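Local coordinates for ribose 5-phosphate isomerase RpiB (Thermoanaerobacter tengcongensis, PDB 4EGS), which probably removes phosphate from phosphotyrosine through this N-terminal phosphatase domain, in a longer chain that also carries a ribose 5-phosphate isomerase (RpiB-family) part, at residues Ser48-Asn56 against Asp65-Val73; Ala113-Lys124 against Lys137-Val145. One frame throughout, in Å; residues are numbered along the deposited sequence.

Contact 1: Ser48-Asn56 against Asp65-Val73; sequences SPMAEGIFN and DWEAKSAGV
Glu52 of helix 47-61 packs on Ala68 and Ser70 of strand 67-72 and can be followed atom by atom. Its CB lies against the Ser70 hydroxyl, 3.2 Å from OG. With CG anti to the backbone N (chi1 170°) and the chain extended beyond it, the side chain reaches outward: CG rests on Ala68 CB at 3.7 Å, and the carboxylate then divides. Its OE2 comes within 2.7 Å of Ser70 OG, while OE1 comes to CE of Lys69, whose bent chain runs alongside. Lys69 NZ stays 4.2 Å from Glu52 OE2, beyond a salt bridge, though its charge probably helps keep the carboxylate ionised. Ser70 OG has a second possible acceptor, Ser48 O, also 2.7 Å away, a helix carbonyl that already receives Glu52 N; the single hydroxyl proton can serve only one of the two at a time. One turn beyond Glu52, Asn56 OD1 takes the backbone N-H of Ala68 at 3.0 Å, in the plane of the amide and on a lone pair, although the bond is bent to 137° at the hydrogen. Ala68 CB touches both this amide and the Phe55 ring, 3.5 Å from Phe55 CD2. The ring presents its edge to Trp66 CB; Ile177 of helix 159-179 also packs against Phe55. Helix and strand run antiparallel at 174°, their axes 7.4 Å apart, as expected of the second half of a right-handed beta-alpha-beta crossover. Here the unit is strand 36-41, helix 47-61 and strand 67-72; the Ser48 side chain lies close to Cys41, the predicted nucleophile, at the phosphate-binding loop of the low molecular weight phosphatase fold.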
loop_
_atom_site.group_PDB
_atom_site.type_symbol
_atom_site.label_atom_id
_atom_site.label_comp_id
_atom_site.label_asym_id
_atom_site.label_seq_id
_atom_site.Cartn_x
_atom_site.Cartn_y
_atom_site.Cartn_z
ATOM N N SER A 48 -17.102 -4.333 -11.579
ATOM C CA SER A 48 -16.740 -3.589 -10.370
ATOM C C SER A 48 -17.157 -4.264 -9.056
ATOM O O SER A 48 -16.362 -4.307 -8.120
ATOM C CB SER A 48 -17.242 -2.139 -10.428
ATOM O OG SER A 48 -16.396 -1.343 -11.237
ATOM N N PRO A 49 -18.398 -4.786 -8.973
ATOM C CA PRO A 49 -18.717 -5.533 -7.752
ATOM C C PRO A 49 -17.858 -6.788 -7.616
ATOM O O PRO A 49 -17.500 -7.165 -6.501
ATOM C CB PRO A 49 -20.184 -5.924 -7.953
ATOM C CG PRO A 49 -20.719 -4.909 -8.895
ATOM C CD PRO A 49 -19.589 -4.601 -9.824
ATOM N N MET A 50 -17.536 -7.417 -8.741
ATOM C CA MET A 50 -16.686 -8.604 -8.747
ATOM C C MET A 50 -15.249 -8.253 -8.385
ATOM O O MET A 50 -14.639 -8.903 -7.537
ATOM C CB MET A 50 -16.732 -9.303 -10.110
ATOM C CG MET A 50 -18.019 -10.073 -10.373
ATOM S SD MET A 50 -18.209 -10.586 -12.095
ATOM C CE MET A 50 -16.952 -11.851 -12.224
ATOM N N ALA A 51 -14.715 -7.223 -9.036
ATOM C CA ALA A 51 -13.361 -6.758 -8.762
ATOM C C ALA A 51 -13.218 -6.343 -7.302
ATOM O O ALA A 51 -12.207 -6.627 -6.663
ATOM C CB ALA A 51 -13.000 -5.604 -9.681
ATOM N N GLU A 52 -14.240 -5.673 -6.782
ATOM C CA GLU A 52 -14.267 -5.271 -5.382
ATOM C C GLU A 52 -14.369 -6.485 -4.469
ATOM O O GLU A 52 -13.711 -6.554 -3.431
ATOM C CB GLU A 52 -15.450 -4.340 -5.125
ATOM C CG GLU A 52 -15.710 -4.042 -3.662
ATOM C CD GLU A 52 -17.070 -3.417 -3.434
ATOM O OE1 GLU A 52 -17.387 -3.085 -2.272
ATOM O OE2 GLU A 52 -17.825 -3.264 -4.418
ATOM N N GLY A 53 -15.200 -7.443 -4.870
ATOM C CA GLY A 53 -15.469 -8.622 -4.069
ATOM C C GLY A 53 -14.254 -9.483 -3.779
ATOM O O GLY A 53 -13.936 -9.740 -2.618
ATOM N N ILE A 54 -13.572 -9.934 -4.828
ATOM C CA ILE A 54 -12.440 -10.838 -4.645
ATOM C C ILE A 54 -11.184 -10.120 -4.145
ATOM O O ILE A 54 -10.313 -10.744 -3.541
ATOM C CB ILE A 54 -12.133 -11.670 -5.920
ATOM C CG1 ILE A 54 -10.960 -11.079 -6.709
ATOM C CG2 ILE A 54 -13.378 -11.805 -6.787
ATOM C CD1 ILE A 54 -11.342 -9.932 -7.609
ATOM N N PHE A 55 -11.096 -8.813 -4.390
ATOM C CA PHE A 55 -9.986 -8.021 -3.865
ATOM C C PHE A 55 -10.005 -8.062 -2.347
ATOM O O PHE A 55 -8.994 -8.362 -1.714
ATOM C CB PHE A 55 -10.059 -6.569 -4.344
ATOM C CG PHE A 55 -9.002 -5.675 -3.742
ATOM C CD1 PHE A 55 -7.765 -5.534 -4.350
ATOM C CD2 PHE A 55 -9.247 -4.976 -2.569
ATOM C CE1 PHE A 55 -6.795 -4.714 -3.801
ATOM C CE2 PHE A 55 -8.282 -4.158 -2.015
ATOM C CZ PHE A 55 -7.055 -4.026 -2.632
ATOM N N ASN A 56 -11.162 -7.748 -1.771
ATOM C CA ASN A 56 -11.335 -7.797 -0.327
ATOM C C ASN A 56 -11.076 -9.193 0.215
ATOM O O ASN A 56 -10.366 -9.352 1.205
ATOM C CB ASN A 56 -12.732 -7.316 0.073
ATOM C CG ASN A 56 -12.903 -5.820 -0.102
ATOM O OD1 ASN A 56 -11.935 -5.062 -0.035
ATOM N ND2 ASN A 56 -14.139 -5.385 -0.322
ATOM N N ASP A 65 -3.998 -3.673 4.822
ATOM C CA ASP A 65 -4.761 -2.478 5.161
ATOM C C ASP A 65 -5.291 -1.777 3.914
ATOM O O ASP A 65 -5.167 -0.560 3.772
ATOM C CB ASP A 65 -3.896 -1.516 5.979
ATOM C CG ASP A 65 -3.482 -2.099 7.315
ATOM O OD1 ASP A 65 -2.942 -1.345 8.153
ATOM O OD2 ASP A 65 -3.701 -3.311 7.530
ATOM N N TRP A 66 -5.879 -2.556 3.012
ATOM C CA TRP A 66 -6.507 -2.019 1.809
ATOM C C TRP A 66 -7.968 -2.447 1.739
ATOM O O TRP A 66 -8.322 -3.550 2.156
ATOM C CB TRP A 66 -5.769 -2.488 0.552
ATOM C CG TRP A 66 -4.526 -1.709 0.238
ATOM C CD1 TRP A 66 -3.254 -1.995 0.640
ATOM C CD2 TRP A 66 -4.437 -0.518 -0.554
ATOM N NE1 TRP A 66 -2.379 -1.055 0.150
ATOM C CE2 TRP A 66 -3.080 -0.138 -0.587
ATOM C CE3 TRP A 66 -5.374 0.264 -1.237
ATOM C CZ2 TRP A 66 -2.639 0.992 -1.274
ATOM C CZ3 TRP A 66 -4.932 1.383 -1.920
ATOM C CH2 TRP A 66 -3.577 1.737 -1.932
ATOM N N GLU A 67 -8.816 -1.571 1.212
ATOM C CA GLU A 67 -10.226 -1.896 1.032
ATOM C C GLU A 67 -10.694 -1.471 -0.353
ATOM O O GLU A 67 -10.143 -0.544 -0.948
ATOM C CB GLU A 67 -11.082 -1.230 2.110
ATOM C CG GLU A 67 -11.323 0.253 1.889
ATOM C CD GLU A 67 -12.031 0.904 3.058
ATOM O OE1 GLU A 67 -12.865 1.805 2.823
ATOM O OE2 GLU A 67 -11.748 0.520 4.212
ATOM N N ALA A 68 -11.712 -2.154 -0.861
ATOM C CA ALA A 68 -12.213 -1.895 -2.204
ATOM C C ALA A 68 -13.629 -1.338 -2.185
ATOM O O ALA A 68 -14.461 -1.748 -1.375
ATOM C CB ALA A 68 -12.159 -3.161 -3.038
ATOM N N LYS A 69 -13.893 -0.400 -3.088
ATOM C CA LYS A 69 -15.240 0.112 -3.289
ATOM C C LYS A 69 -15.536 0.195 -4.783
ATOM O O LYS A 69 -14.621 0.185 -5.606
ATOM C CB LYS A 69 -15.412 1.478 -2.620
ATOM C CG LYS A 69 -16.586 1.560 -1.645
ATOM C CD LYS A 69 -17.934 1.619 -2.366
ATOM C CE LYS A 69 -18.636 0.265 -2.392
ATOM N NZ LYS A 69 -19.829 0.270 -3.290
ATOM N N SER A 70 -16.817 0.267 -5.129
ATOM C CA SER A 70 -17.233 0.256 -6.526
ATOM C C SER A 70 -18.136 1.433 -6.873
ATOM O O SER A 70 -18.721 2.060 -5.990
ATOM C CB SER A 70 -17.954 -1.051 -6.852
ATOM O OG SER A 70 -17.090 -2.162 -6.718
ATOM N N ALA A 71 -18.242 1.715 -8.168
ATOM C CA ALA A 71 -19.121 2.761 -8.679
ATOM C C ALA A 71 -19.259 2.626 -10.192
ATOM O O ALA A 71 -18.422 2.002 -10.845
ATOM C CB ALA A 71 -18.585 4.139 -8.318
ATOM N N GLY A 72 -20.318 3.207 -10.743
ATOM C CA GLY A 72 -20.529 3.199 -12.178
ATOM C C GLY A 72 -20.597 4.606 -12.739
ATOM O O GLY A 72 -21.049 5.528 -12.062
ATOM N N VAL A 73 -20.144 4.773 -13.979
ATOM C CA VAL A 73 -20.163 6.082 -14.625
ATOM C C VAL A 73 -21.590 6.509 -14.957
ATOM O O VAL A 73 -21.886 7.700 -15.049
ATOM C CB VAL A 73 -19.297 6.115 -15.906
ATOM C CG1 VAL A 73 -17.859 5.730 -15.590
ATOM C CG2 VAL A 73 -19.872 5.199 -16.970
#

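Contact 2: Ala113-Lys124 against Lys137-Val145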
loop_
_atom_site.group_PDB
_atom_site.type_symbol
_atom_site.label_atom_id
_atom_site.label_comp_id
_atom_site.label_asym_id
_atom_site.label_seq_id
_atom_site.Cartn_x
_atom_site.Cartn_y
_atom_site.Cartn_z
ATOM N N ALA A 113 -10.850 8.228 -2.361
ATOM C CA ALA A 113 -10.052 7.188 -2.999
ATOM C C ALA A 113 -8.584 7.578 -3.131
ATOM O O ALA A 113 -8.261 8.642 -3.659
ATOM C CB ALA A 113 -10.632 6.835 -4.361
ATOM N N ASP A 114 -7.700 6.713 -2.643
ATOM C CA ASP A 114 -6.267 6.901 -2.827
ATOM C C ASP A 114 -5.914 6.514 -4.255
ATOM O O ASP A 114 -4.990 7.063 -4.858
ATOM C CB ASP A 114 -5.475 6.033 -1.847
ATOM C CG ASP A 114 -5.873 6.267 -0.404
ATOM O OD1 ASP A 114 -5.447 7.291 0.173
ATOM O OD2 ASP A 114 -6.604 5.424 0.159
ATOM N N LEU A 115 -6.672 5.560 -4.787
ATOM C CA LEU A 115 -6.457 5.034 -6.126
ATOM C C LEU A 115 -7.795 4.611 -6.719
ATOM O O LEU A 115 -8.603 3.972 -6.047
ATOM C CB LEU A 115 -5.509 3.835 -6.070
ATOM C CG LEU A 115 -5.459 2.904 -7.283
ATOM C CD1 LEU A 115 -4.757 3.566 -8.457
ATOM C CD2 LEU A 115 -4.790 1.587 -6.921
ATOM N N VAL A 116 -8.036 4.974 -7.973
ATOM C CA VAL A 116 -9.259 4.560 -8.649
ATOM C C VAL A 116 -8.953 3.842 -9.963
ATOM O O VAL A 116 -8.317 4.400 -10.857
ATOM C CB VAL A 116 -10.226 5.749 -8.872
ATOM C CG1 VAL A 116 -9.475 6.972 -9.356
ATOM C CG2 VAL A 116 -11.331 5.367 -9.840
ATOM N N LEU A 117 -9.400 2.594 -10.062
ATOM C CA LEU A 117 -9.112 1.762 -11.227
ATOM C C LEU A 117 -10.352 1.469 -12.063
ATOM O O LEU A 117 -11.347 0.947 -11.560
ATOM C CB LEU A 117 -8.453 0.449 -10.798
ATOM C CG LEU A 117 -7.022 0.551 -10.273
ATOM C CD1 LEU A 117 -6.478 -0.827 -9.953
ATOM C CD2 LEU A 117 -6.133 1.261 -11.281
ATOM N N ALA A 118 -10.279 1.799 -13.348
ATOM C CA ALA A 118 -11.379 1.551 -14.271
ATOM C C ALA A 118 -11.186 0.222 -14.993
ATOM O O ALA A 118 -10.064 -0.151 -15.333
ATOM C CB ALA A 118 -11.489 2.686 -15.273
ATOM N N MET A 119 -12.284 -0.489 -15.224
ATOM C CA MET A 119 -12.234 -1.766 -15.927
ATOM C C MET A 119 -11.829 -1.573 -17.382
ATOM O O MET A 119 -11.153 -2.419 -17.968
ATOM C CB MET A 119 -13.586 -2.475 -15.854
ATOM C CG MET A 119 -13.981 -2.903 -14.454
ATOM S SD MET A 119 -12.740 -3.971 -13.706
ATOM C CE MET A 119 -12.350 -3.038 -12.230
ATOM N N ALA A 120 -12.246 -0.451 -17.960
ATOM C CA ALA A 120 -11.963 -0.164 -19.360
ATOM C C ALA A 120 -11.412 1.244 -19.545
ATOM O O ALA A 120 -11.551 2.098 -18.669
ATOM C CB ALA A 120 -13.214 -0.356 -20.200
ATOM N N PHE A 121 -10.792 1.477 -20.696
ATOM C CA PHE A 121 -10.234 2.783 -21.025
ATOM C C PHE A 121 -11.349 3.810 -21.199
ATOM O O PHE A 121 -11.129 5.012 -21.049
ATOM C CB PHE A 121 -9.395 2.693 -22.301
ATOM C CG PHE A 121 -8.065 3.384 -22.202
ATOM C CD1 PHE A 121 -7.074 2.887 -21.372
ATOM C CD2 PHE A 121 -7.801 4.522 -22.946
ATOM C CE1 PHE A 121 -5.848 3.516 -21.279
ATOM C CE2 PHE A 121 -6.575 5.155 -22.859
ATOM C CZ PHE A 121 -5.598 4.651 -22.024
ATOM N N SER A 122 -12.545 3.323 -21.518
ATOM C CA SER A 122 -13.715 4.179 -21.663
ATOM C C SER A 122 -14.092 4.807 -20.328
ATOM O O SER A 122 -14.357 6.007 -20.248
ATOM C CB SER A 122 -14.897 3.377 -22.209
ATOM O OG SER A 122 -15.287 2.358 -21.303
ATOM N N HIS A 123 -14.119 3.986 -19.283
ATOM C CA HIS A 123 -14.445 4.460 -17.945
ATOM C C HIS A 123 -13.372 5.425 -17.457
ATOM O O HIS A 123 -13.673 6.427 -16.808
ATOM C CB HIS A 123 -14.572 3.288 -16.971
ATOM C CG HIS A 123 -15.455 2.182 -17.459
ATOM N ND1 HIS A 123 -14.994 0.902 -17.673
ATOM C CD2 HIS A 123 -16.773 2.166 -17.774
ATOM C CE1 HIS A 123 -15.989 0.143 -18.098
ATOM N NE2 HIS A 123 -17.078 0.886 -18.168
ATOM N N LYS A 124 -12.118 5.117 -17.777
ATOM C CA LYS A 124 -10.998 5.973 -17.407
ATOM C C LYS A 124 -11.107 7.344 -18.063
ATOM O O LYS A 124 -11.006 8.371 -17.392
ATOM C CB LYS A 124 -9.668 5.322 -17.796
ATOM C CG LYS A 124 -8.471 6.246 -17.637
ATOM C CD LYS A 124 -7.208 5.635 -18.217
ATOM C CE LYS A 124 -6.059 6.627 -18.183
ATOM N NZ LYS A 124 -4.829 6.076 -18.816
ATOM N N LYS A 137 -4.716 9.988 -9.902
ATOM C CA LYS A 137 -4.990 8.700 -9.276
ATOM C C LYS A 137 -5.927 7.835 -10.117
ATOM O O LYS A 137 -6.332 6.754 -9.693
ATOM C CB LYS A 137 -5.548 8.890 -7.860
ATOM C CG LYS A 137 -6.725 9.848 -7.762
ATOM C CD LYS A 137 -7.096 10.108 -6.309
ATOM C CE LYS A 137 -8.214 11.127 -6.188
ATOM N NZ LYS A 137 -8.563 11.394 -4.763
ATOM N N ILE A 138 -6.258 8.311 -11.314
ATOM C CA ILE A 138 -7.123 7.562 -12.221
ATOM C C ILE A 138 -6.318 6.750 -13.229
ATOM O O ILE A 138 -5.551 7.304 -14.016
ATOM C CB ILE A 138 -8.081 8.485 -13.000
ATOM C CG1 ILE A 138 -8.969 9.274 -12.039
ATOM C CG2 ILE A 138 -8.932 7.669 -13.962
ATOM C CD1 ILE A 138 -9.890 10.258 -12.726
ATOM N N PHE A 139 -6.498 5.434 -13.200
ATOM C CA PHE A 139 -5.841 4.551 -14.154
ATOM C C PHE A 139 -6.777 3.416 -14.552
ATOM O O PHE A 139 -7.816 3.210 -13.926
ATOM C CB PHE A 139 -4.549 3.978 -13.565
ATOM C CG PHE A 139 -3.578 5.025 -13.101
ATOM C CD1 PHE A 139 -3.459 5.330 -11.754
ATOM C CD2 PHE A 139 -2.787 5.709 -14.010
ATOM C CE1 PHE A 139 -2.566 6.295 -11.323
ATOM C CE2 PHE A 139 -1.893 6.676 -13.586
ATOM C CZ PHE A 139 -1.783 6.969 -12.241
ATOM N N THR A 140 -6.403 2.688 -15.599
ATOM C CA THR A 140 -7.161 1.520 -16.028
ATOM C C THR A 140 -6.635 0.283 -15.300
ATOM O O THR A 140 -5.464 0.232 -14.919
ATOM C CB THR A 140 -7.133 1.357 -17.576
ATOM O OG1 THR A 140 -8.462 1.480 -18.097
ATOM C CG2 THR A 140 -6.546 0.016 -17.999
ATOM N N ILE A 141 -7.511 -0.694 -15.082
ATOM C CA ILE A 141 -7.174 -1.893 -14.320
ATOM C C ILE A 141 -5.982 -2.665 -14.903
ATOM O O ILE A 141 -5.224 -3.297 -14.167
ATOM C CB ILE A 141 -8.404 -2.827 -14.178
ATOM C CG1 ILE A 141 -8.149 -3.921 -13.137
ATOM C CG2 ILE A 141 -8.808 -3.413 -15.524
ATOM C CD1 ILE A 141 -8.528 -3.519 -11.729
ATOM N N LYS A 142 -5.811 -2.595 -16.220
ATOM C CA LYS A 142 -4.721 -3.292 -16.897
ATOM C C LYS A 142 -3.452 -2.445 -16.940
ATOM O O LYS A 142 -2.349 -2.954 -16.750
ATOM C CB LYS A 142 -5.138 -3.679 -18.319
ATOM C CG LYS A 142 -6.325 -4.630 -18.387
ATOM C CD LYS A 142 -5.897 -6.079 -18.213
ATOM C CE LYS A 142 -5.739 -6.774 -19.554
ATOM N NZ LYS A 142 -6.978 -6.662 -20.368
ATOM N N GLU A 143 -3.613 -1.148 -17.184
ATOM C CA GLU A 143 -2.468 -0.255 -17.338
ATOM C C GLU A 143 -1.737 -0.012 -16.021
ATOM O O GLU A 143 -0.548 0.302 -16.020
ATOM C CB GLU A 143 -2.891 1.079 -17.962
ATOM C CG GLU A 143 -3.184 2.178 -16.952
ATOM C CD GLU A 143 -3.578 3.486 -17.607
ATOM O OE1 GLU A 143 -4.072 4.383 -16.894
ATOM O OE2 GLU A 143 -3.393 3.618 -18.835
ATOM N N PHE A 144 -2.443 -0.160 -14.905
ATOM C CA PHE A 144 -1.836 0.062 -13.597
ATOM C C PHE A 144 -0.854 -1.054 -13.257
ATOM O O PHE A 144 0.142 -0.830 -12.568
ATOM C CB PHE A 144 -2.903 0.184 -12.507
ATOM C CG PHE A 144 -2.346 0.512 -11.147
ATOM C CD1 PHE A 144 -2.074 1.823 -10.793
ATOM C CD2 PHE A 144 -2.096 -0.491 -10.224
ATOM C CE1 PHE A 144 -1.562 2.127 -9.545
ATOM C CE2 PHE A 144 -1.584 -0.192 -8.976
ATOM C CZ PHE A 144 -1.317 1.118 -8.636
ATOM N N VAL A 145 -1.139 -2.257 -13.744
ATOM C CA VAL A 145 -0.255 -3.391 -13.517
ATOM C C VAL A 145 0.690 -3.599 -14.698
ATOM O O VAL A 145 1.284 -4.667 -14.852
ATOM C CB VAL A 145 -1.044 -4.686 -13.221
ATOM C CG1 VAL A 145 -1.842 -4.535 -11.935
ATOM C CG2 VAL A 145 -1.960 -5.035 -14.382
#
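Leu117 puts CD2 against Phe144 CB (3.6 Å) and CD1 against Ile141 CD1, crossing both side chains at about a right angle. Beside it Leu115 lays CD2 over one face of the Phe144 ring, a CH-pi contact 4.3 Å from the centroid, and CD1 at the edge of the Phe139 ring. On the other face of the sheet from Leu117, Val116 CG1 meets Ile138 CG1 at 3.6 Å, the two side chains pointing the same way. Between the two layers the parallel strands are joined by backbone bonds from Val116 N to Lys137 O, Phe139 N to Val116 O and Ala118 N to Phe139 O; a fourth, Ile141 N to Ala118 O, lies just past strand 138-140. At the polar rim, the extended Lys124 brings NZ to Glu143 OE1 (2.7 Å) on its syn lone pair, a salt bridge. The same oxygen takes Thr140 N from above the carboxylate plane, so two donors hold it. At the other end Lys137 NZ bonds Ala113 O at 3.0 Å and also Leu110 O. Strand 138-140 forms one margin of the chain's sheet, strand 115-118 lies between it and strand 36-41, and Leu176 of helix 159-179 packs on Leu117 and Phe144.

How the contacts relate
From the N terminus, strand 36-41 leads into helix 47-61, and contact 1 closes the first loop when residues 65-73 return beside that helix. After helices 83-93 and 108-112, contact 2 opens at residues 113-124 and closes its own loop around helix 121-130; the two follow in series, neither nested nor crossed. Both belong to beta-alpha-beta units of one parallel sheet: contact 1 packs a helix on the outer strand 67-72, contact 2 pairs strand 115-118 with the chain's other outer strand, 138-140, and strand 36-41 lies between 67-72 and 115-118. Their centres lie about 12 Å apart, yet they meet directly where Ala51 CB touches Met119 CE at 3.7 Å, near Arg47 of the bicarbonate pocket.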